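Local coordinates for glycosylation Associate Protein 2 (PDB 6OYC) that probably takes part in the glycosylation and accessory-Sec export of a bacterial surface adhesin, as one component of the Gap123 complex, at residues T41-Y46 and S78-V83; M285-P290 and E311-M316. All blocks are in the same frame, centred on the assembly; numbering follows the deposited sequence.

Overall arrangement
Contact 1 lies toward the outside of the chain, about 29 Å from its centre, where helix 36-52, which packs beside the parallel five-stranded sheet, meets a loop. Contact 2, about 9 Å from that centre, joins strand 283-289 of the eight-stranded mixed sheet to helix 313-318. Both are partly buried: each pairs one buried residue (Glu-43, Tyr-287) with a partly exposed phenylalanine. The two share no helix or strand. The more peripheral phenylalanine meets the polar side chains Glu-43 and Asn-44, while the inner one forms a purely aromatic pair. Val-83 CG2 packs 3.7 Å from Tyr-287 OH, so the end of 78-83 rests against the strand of contact 2.

Contact 1: T41-Y46 and S78-V83; sequences TTENNY and SSFFEV
Glu-43 lays the aliphatic part of its side chain along Phe-80, and its atoms divide the work from CB outward. Glu-43 CB lies 3.8 Å from Phe-80 CE1, and Glu-43 CG comes closer still, 3.4 Å from the same ring carbon. Glu-43 CG also has Phe-80 CD1 at 3.6 Å, so the methylene passes along that side of the ring. It can do so because CG stands anti to the backbone nitrogen (chi1 -172°), which carries the chain out from the helix toward the loop. A bend at chi2 (63°) then turns the carboxylate away to a salt bridge between OE1 and Arg-58 NH2; its plane is nearly perpendicular to the ring. Glutamate suits this place because two methylenes serve the ring while the buried charge finds its partner elsewhere.

Asn-44 meets the same ring in a different manner. Its side chain crosses that of Phe-80 at about a right angle, and Asn-44 OD1 arrives at the ring edge, near the ring plane, 3.4 Å from Phe-80 CE1 and 3.5 Å from Phe-80 CZ. A partly negative amide oxygen is well placed there, since the hydrogens at the rim of a phenyl ring are slightly positive. The amide is tilted 39° from the ring plane. Within the loop, Ser-79 OG sits 3.3 Å above the plane of the Phe-80 ring, over its centre, and Phe-39, a turn before Glu-43, adds an edge-to-face pair.

Phe-80 thus spans the distance between loop and helix. Helix 36-52 connects the outermost strand 26-31 to strand 62-65 across strand 6-11, in a parallel sheet ordered as in flavodoxin-like folds, and Phe-80 reaches this helix from the loop between strands 62-65 and 86-89.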
loop_
_atom_site.group_PDB
_atom_site.type_symbol
_atom_site.label_atom_id
_atom_site.label_comp_id
_atom_site.label_asym_id
_atom_site.label_seq_id
_atom_site.Cartn_x
_atom_site.Cartn_y
_atom_site.Cartn_z
ATOM N N THR B 41 25.272 -13.263 -22.481
ATOM C CA THR B 41 26.530 -12.647 -22.891
ATOM C C THR B 41 26.317 -11.209 -23.356
ATOM O O THR B 41 26.972 -10.284 -22.861
ATOM C CB THR B 41 27.172 -13.486 -24.001
ATOM O OG1 THR B 41 27.557 -14.764 -23.474
ATOM C CG2 THR B 41 28.381 -12.762 -24.618
ATOM N N THR B 42 25.402 -10.998 -24.309
ATOM C CA THR B 42 25.149 -9.648 -24.819
ATOM C C THR B 42 24.724 -8.688 -23.716
ATOM O O THR B 42 25.212 -7.554 -23.646
ATOM C CB THR B 42 24.083 -9.682 -25.904
ATOM O OG1 THR B 42 24.560 -10.473 -26.996
ATOM C CG2 THR B 42 23.837 -8.285 -26.414
ATOM N N GLU B 43 23.822 -9.116 -22.841
ATOM C CA GLU B 43 23.359 -8.209 -21.800
ATOM C C GLU B 43 24.470 -7.900 -20.807
ATOM O O GLU B 43 24.647 -6.745 -20.403
ATOM C CB GLU B 43 22.139 -8.801 -21.098
ATOM C CG GLU B 43 21.463 -7.858 -20.129
ATOM C CD GLU B 43 20.866 -6.594 -20.788
ATOM O OE1 GLU B 43 20.720 -6.536 -22.028
ATOM O OE2 GLU B 43 20.524 -5.659 -20.039
ATOM N N ASN B 44 25.230 -8.913 -20.401
ATOM C CA ASN B 44 26.332 -8.662 -19.479
ATOM C C ASN B 44 27.422 -7.807 -20.131
ATOM O O ASN B 44 28.005 -6.936 -19.483
ATOM C CB ASN B 44 26.901 -9.992 -18.966
ATOM C CG ASN B 44 26.098 -10.563 -17.790
ATOM O OD1 ASN B 44 25.372 -9.842 -17.105
ATOM N ND2 ASN B 44 26.220 -11.859 -17.565
ATOM N N ASN B 45 27.717 -8.032 -21.410
ATOM C CA ASN B 45 28.607 -7.111 -22.103
ATOM C C ASN B 45 28.069 -5.689 -22.003
ATOM O O ASN B 45 28.776 -4.773 -21.561
ATOM C CB ASN B 45 28.780 -7.531 -23.564
ATOM C CG ASN B 45 29.781 -8.657 -23.730
ATOM O OD1 ASN B 45 30.505 -9.001 -22.788
ATOM N ND2 ASN B 45 29.823 -9.252 -24.925
ATOM N N TYR B 46 26.789 -5.503 -22.356
ATOM C CA TYR B 46 26.184 -4.175 -22.277
ATOM C C TYR B 46 26.282 -3.598 -20.868
ATOM O O TYR B 46 26.625 -2.424 -20.697
ATOM C CB TYR B 46 24.727 -4.228 -22.747
ATOM C CG TYR B 46 23.984 -2.928 -22.552
ATOM C CD1 TYR B 46 24.353 -1.770 -23.252
ATOM C CD2 TYR B 46 22.929 -2.844 -21.662
ATOM C CE1 TYR B 46 23.678 -0.572 -23.061
ATOM C CE2 TYR B 46 22.238 -1.646 -21.470
ATOM C CZ TYR B 46 22.615 -0.517 -22.169
ATOM O OH TYR B 46 21.926 0.659 -21.963
ATOM N N SER B 78 17.733 -15.009 -14.119
ATOM C CA SER B 78 17.357 -14.569 -12.785
ATOM C C SER B 78 18.089 -13.301 -12.365
ATOM O O SER B 78 17.518 -12.467 -11.655
ATOM C CB SER B 78 17.634 -15.698 -11.796
ATOM O OG SER B 78 17.515 -15.246 -10.470
ATOM N N SER B 79 19.345 -13.125 -12.794
ATOM C CA SER B 79 20.093 -11.946 -12.375
ATOM C C SER B 79 19.522 -10.657 -12.958
ATOM O O SER B 79 19.794 -9.576 -12.424
ATOM C CB SER B 79 21.572 -12.077 -12.774
ATOM O OG SER B 79 21.745 -11.890 -14.180
ATOM N N PHE B 80 18.742 -10.739 -14.038
ATOM C CA PHE B 80 18.333 -9.556 -14.782
ATOM C C PHE B 80 16.944 -9.031 -14.420
ATOM O O PHE B 80 16.570 -7.976 -14.928
ATOM C CB PHE B 80 18.370 -9.847 -16.292
ATOM C CG PHE B 80 19.709 -10.315 -16.788
ATOM C CD1 PHE B 80 20.758 -9.410 -16.960
ATOM C CD2 PHE B 80 19.925 -11.663 -17.080
ATOM C CE1 PHE B 80 22.003 -9.846 -17.411
ATOM C CE2 PHE B 80 21.168 -12.101 -17.532
ATOM C CZ PHE B 80 22.211 -11.190 -17.699
ATOM N N PHE B 81 16.165 -9.726 -13.588
ATOM C CA PHE B 81 14.773 -9.345 -13.366
ATOM C C PHE B 81 14.400 -9.472 -11.896
ATOM O O PHE B 81 14.851 -10.388 -11.206
ATOM C CB PHE B 81 13.817 -10.198 -14.223
ATOM C CG PHE B 81 13.945 -9.928 -15.697
ATOM C CD1 PHE B 81 13.358 -8.794 -16.265
ATOM C CD2 PHE B 81 14.692 -10.781 -16.511
ATOM C CE1 PHE B 81 13.504 -8.520 -17.621
ATOM C CE2 PHE B 81 14.836 -10.529 -17.860
ATOM C CZ PHE B 81 14.243 -9.385 -18.424
ATOM N N GLU B 82 13.570 -8.545 -11.432
ATOM C CA GLU B 82 13.094 -8.486 -10.060
ATOM C C GLU B 82 11.784 -9.249 -9.932
ATOM O O GLU B 82 11.135 -9.584 -10.921
ATOM C CB GLU B 82 12.883 -7.029 -9.625
ATOM C CG GLU B 82 14.137 -6.195 -9.653
ATOM C CD GLU B 82 15.134 -6.654 -8.604
ATOM O OE1 GLU B 82 14.792 -6.597 -7.394
ATOM O OE2 GLU B 82 16.244 -7.086 -8.990
ATOM N N VAL B 83 11.372 -9.480 -8.687
ATOM C CA VAL B 83 10.065 -10.078 -8.461
ATOM C C VAL B 83 8.957 -9.243 -9.129
ATOM O O VAL B 83 9.084 -8.023 -9.323
ATOM C CB VAL B 83 9.817 -10.242 -6.953
ATOM C CG1 VAL B 83 10.728 -11.356 -6.392
ATOM C CG2 VAL B 83 10.043 -8.909 -6.222
#

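Contact 2: M285-P290 and E311-M316; sequences MTYFDP and EGFWMM
The hydrogen bond from Met-316 N to Gly-312 O, 3.1 Å long, closes the first turn of the helix whose leading residue, Phe-313, meets Tyr-287. Gly-312 holds the N-cap position with a positive phi of 81°, a backbone shape that glycine adopts easily, and the chain turns there into the helix. Phe-313 then extends its ring toward strand 283-289.

The two rings form an offset edge-to-face pair, with centroids 5.7 Å apart and planes inclined at 62°. One corner of the phenyl ring does the touching: Phe-313 CE1 lies 3.5 Å from Tyr-287 CE2. Tyr-287 CZ and Tyr-287 OH are each 4.0 Å from Phe-313 CE1, so the contact falls on the outer part of the tyrosine side chain. Tyr-287 reaches this far because its CG is anti to the backbone nitrogen (chi1 178°), sending the ring off the strand toward the helix. Another part of the phenyl rim serves Trp-314, since Phe-313 CD2 stands 3.7 Å above the middle of the indole ring of Trp-314. Phenylalanine therefore offers C-H groups to two neighbouring aromatic systems.

The backbone of Tyr-287 is hydrogen-bonded to Leu-325 of the adjacent antiparallel strand, which fixes the base of the side chain. Helix 313-318 belongs to the beta-alpha-beta crossover from strand 297-301 to strand 323-327, in a sheet with the strand order of alpha/beta hydrolases. Met-316 packs from the helix onto Tyr-300 and Phe-323 of these strands.

Between strand and helix, then, the attraction is of rim hydrogens for an aromatic face, together with dispersion. Such a pairing rests on ring quadrupoles and dispersion, without formal charges, which fits a buried tyrosine that meets the first residue of a crossover helix.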
loop_
_atom_site.group_PDB
_atom_site.type_symbol
_atom_site.label_atom_id
_atom_site.label_comp_id
_atom_site.label_asym_id
_atom_site.label_seq_id
_atom_site.Cartn_x
_atom_site.Cartn_y
_atom_site.Cartn_z
ATOM N N MET B 285 -2.976 -1.796 2.298
ATOM C CA MET B 285 -2.247 -2.410 1.202
ATOM C C MET B 285 -1.039 -3.164 1.743
ATOM O O MET B 285 -0.502 -2.837 2.806
ATOM C CB MET B 285 -1.800 -1.369 0.170
ATOM C CG MET B 285 -2.953 -0.869 -0.668
ATOM S SD MET B 285 -3.936 0.316 0.232
ATOM C CE MET B 285 -4.996 0.900 -1.109
ATOM N N THR B 286 -0.605 -4.171 0.997
ATOM C CA THR B 286 0.560 -4.942 1.389
ATOM C C THR B 286 1.472 -5.110 0.191
ATOM O O THR B 286 1.017 -5.217 -0.947
ATOM C CB THR B 286 0.161 -6.331 1.959
ATOM O OG1 THR B 286 -0.566 -7.063 0.970
ATOM C CG2 THR B 286 -0.711 -6.183 3.203
ATOM N N TYR B 287 2.770 -5.121 0.458
ATOM C CA TYR B 287 3.759 -5.475 -0.545
ATOM C C TYR B 287 4.631 -6.586 0.015
ATOM O O TYR B 287 5.045 -6.529 1.175
ATOM C CB TYR B 287 4.626 -4.276 -0.934
ATOM C CG TYR B 287 5.678 -4.683 -1.935
ATOM C CD1 TYR B 287 5.335 -4.908 -3.254
ATOM C CD2 TYR B 287 6.996 -4.902 -1.545
ATOM C CE1 TYR B 287 6.260 -5.302 -4.166
ATOM C CE2 TYR B 287 7.945 -5.304 -2.452
ATOM C CZ TYR B 287 7.569 -5.503 -3.764
ATOM O OH TYR B 287 8.494 -5.897 -4.686
ATOM N N PHE B 288 4.929 -7.590 -0.807
ATOM C CA PHE B 288 5.662 -8.754 -0.316
ATOM C C PHE B 288 6.747 -9.168 -1.303
ATOM O O PHE B 288 6.466 -9.346 -2.491
ATOM C CB PHE B 288 4.701 -9.917 -0.049
ATOM C CG PHE B 288 5.378 -11.251 0.166
ATOM C CD1 PHE B 288 6.097 -11.508 1.332
ATOM C CD2 PHE B 288 5.256 -12.259 -0.780
ATOM C CE1 PHE B 288 6.702 -12.757 1.537
ATOM C CE2 PHE B 288 5.847 -13.506 -0.580
ATOM C CZ PHE B 288 6.574 -13.755 0.582
ATOM N N ASP B 289 7.970 -9.325 -0.802
ATOM C CA ASP B 289 9.118 -9.791 -1.590
ATOM C C ASP B 289 9.744 -10.967 -0.842
ATOM O O ASP B 289 10.317 -10.760 0.249
ATOM C CB ASP B 289 10.138 -8.667 -1.797
ATOM C CG ASP B 289 11.271 -9.041 -2.767
ATOM O OD1 ASP B 289 11.426 -10.225 -3.136
ATOM O OD2 ASP B 289 12.028 -8.133 -3.166
ATOM N N PRO B 290 9.664 -12.197 -1.369
ATOM C CA PRO B 290 10.234 -13.346 -0.635
ATOM C C PRO B 290 11.750 -13.400 -0.662
ATOM O O PRO B 290 12.326 -14.140 0.132
ATOM C CB PRO B 290 9.631 -14.558 -1.361
ATOM C CG PRO B 290 9.535 -14.089 -2.779
ATOM C CD PRO B 290 9.180 -12.592 -2.704
ATOM N N GLU B 311 5.874 2.961 3.009
ATOM C CA GLU B 311 7.123 3.438 3.580
ATOM C C GLU B 311 8.131 2.303 3.707
ATOM O O GLU B 311 7.767 1.150 3.960
ATOM C CB GLU B 311 6.895 4.012 4.970
ATOM C CG GLU B 311 6.790 5.487 5.036
ATOM C CD GLU B 311 6.719 5.968 6.469
ATOM O OE1 GLU B 311 6.875 5.133 7.405
ATOM O OE2 GLU B 311 6.501 7.183 6.650
ATOM N N GLY B 312 9.411 2.647 3.563
ATOM C CA GLY B 312 10.474 1.741 3.956
ATOM C C GLY B 312 10.816 0.648 2.976
ATOM O O GLY B 312 11.369 -0.375 3.387
ATOM N N PHE B 313 10.512 0.828 1.690
ATOM C CA PHE B 313 10.891 -0.159 0.682
ATOM C C PHE B 313 12.402 -0.372 0.652
ATOM O O PHE B 313 12.893 -1.500 0.755
ATOM C CB PHE B 313 10.399 0.290 -0.690
ATOM C CG PHE B 313 10.735 -0.670 -1.808
ATOM C CD1 PHE B 313 9.996 -1.830 -1.991
ATOM C CD2 PHE B 313 11.783 -0.404 -2.676
ATOM C CE1 PHE B 313 10.282 -2.704 -3.022
ATOM C CE2 PHE B 313 12.092 -1.277 -3.711
ATOM C CZ PHE B 313 11.338 -2.432 -3.886
ATOM N N TRP B 314 13.161 0.703 0.479
ATOM C CA TRP B 314 14.592 0.520 0.292
ATOM C C TRP B 314 15.266 0.041 1.573
ATOM O O TRP B 314 16.203 -0.762 1.521
ATOM C CB TRP B 314 15.208 1.814 -0.219
ATOM C CG TRP B 314 14.765 2.115 -1.600
ATOM C CD1 TRP B 314 13.961 3.152 -2.006
ATOM C CD2 TRP B 314 15.084 1.370 -2.778
ATOM N NE1 TRP B 314 13.762 3.090 -3.365
ATOM C CE2 TRP B 314 14.442 2.010 -3.864
ATOM C CE3 TRP B 314 15.838 0.218 -3.019
ATOM C CZ2 TRP B 314 14.537 1.542 -5.170
ATOM C CZ3 TRP B 314 15.941 -0.245 -4.322
ATOM C CH2 TRP B 314 15.294 0.421 -5.385
ATOM N N MET B 315 14.790 0.496 2.731
ATOM C CA MET B 315 15.370 0.038 3.988
ATOM C C MET B 315 15.185 -1.459 4.166
ATOM O O MET B 315 16.110 -2.159 4.589
ATOM C CB MET B 315 14.743 0.791 5.155
ATOM C CG MET B 315 15.122 0.244 6.516
ATOM S SD MET B 315 14.218 1.118 7.801
ATOM C CE MET B 315 12.599 0.359 7.670
ATOM N N MET B 316 13.992 -1.971 3.847
ATOM C CA MET B 316 13.736 -3.396 4.015
ATOM C C MET B 316 14.365 -4.218 2.903
ATOM O O MET B 316 14.681 -5.395 3.110
ATOM C CB MET B 316 12.233 -3.666 4.077
ATOM C CG MET B 316 11.539 -2.930 5.199
ATOM S SD MET B 316 12.283 -3.264 6.820
ATOM C CE MET B 316 11.624 -4.902 7.136
#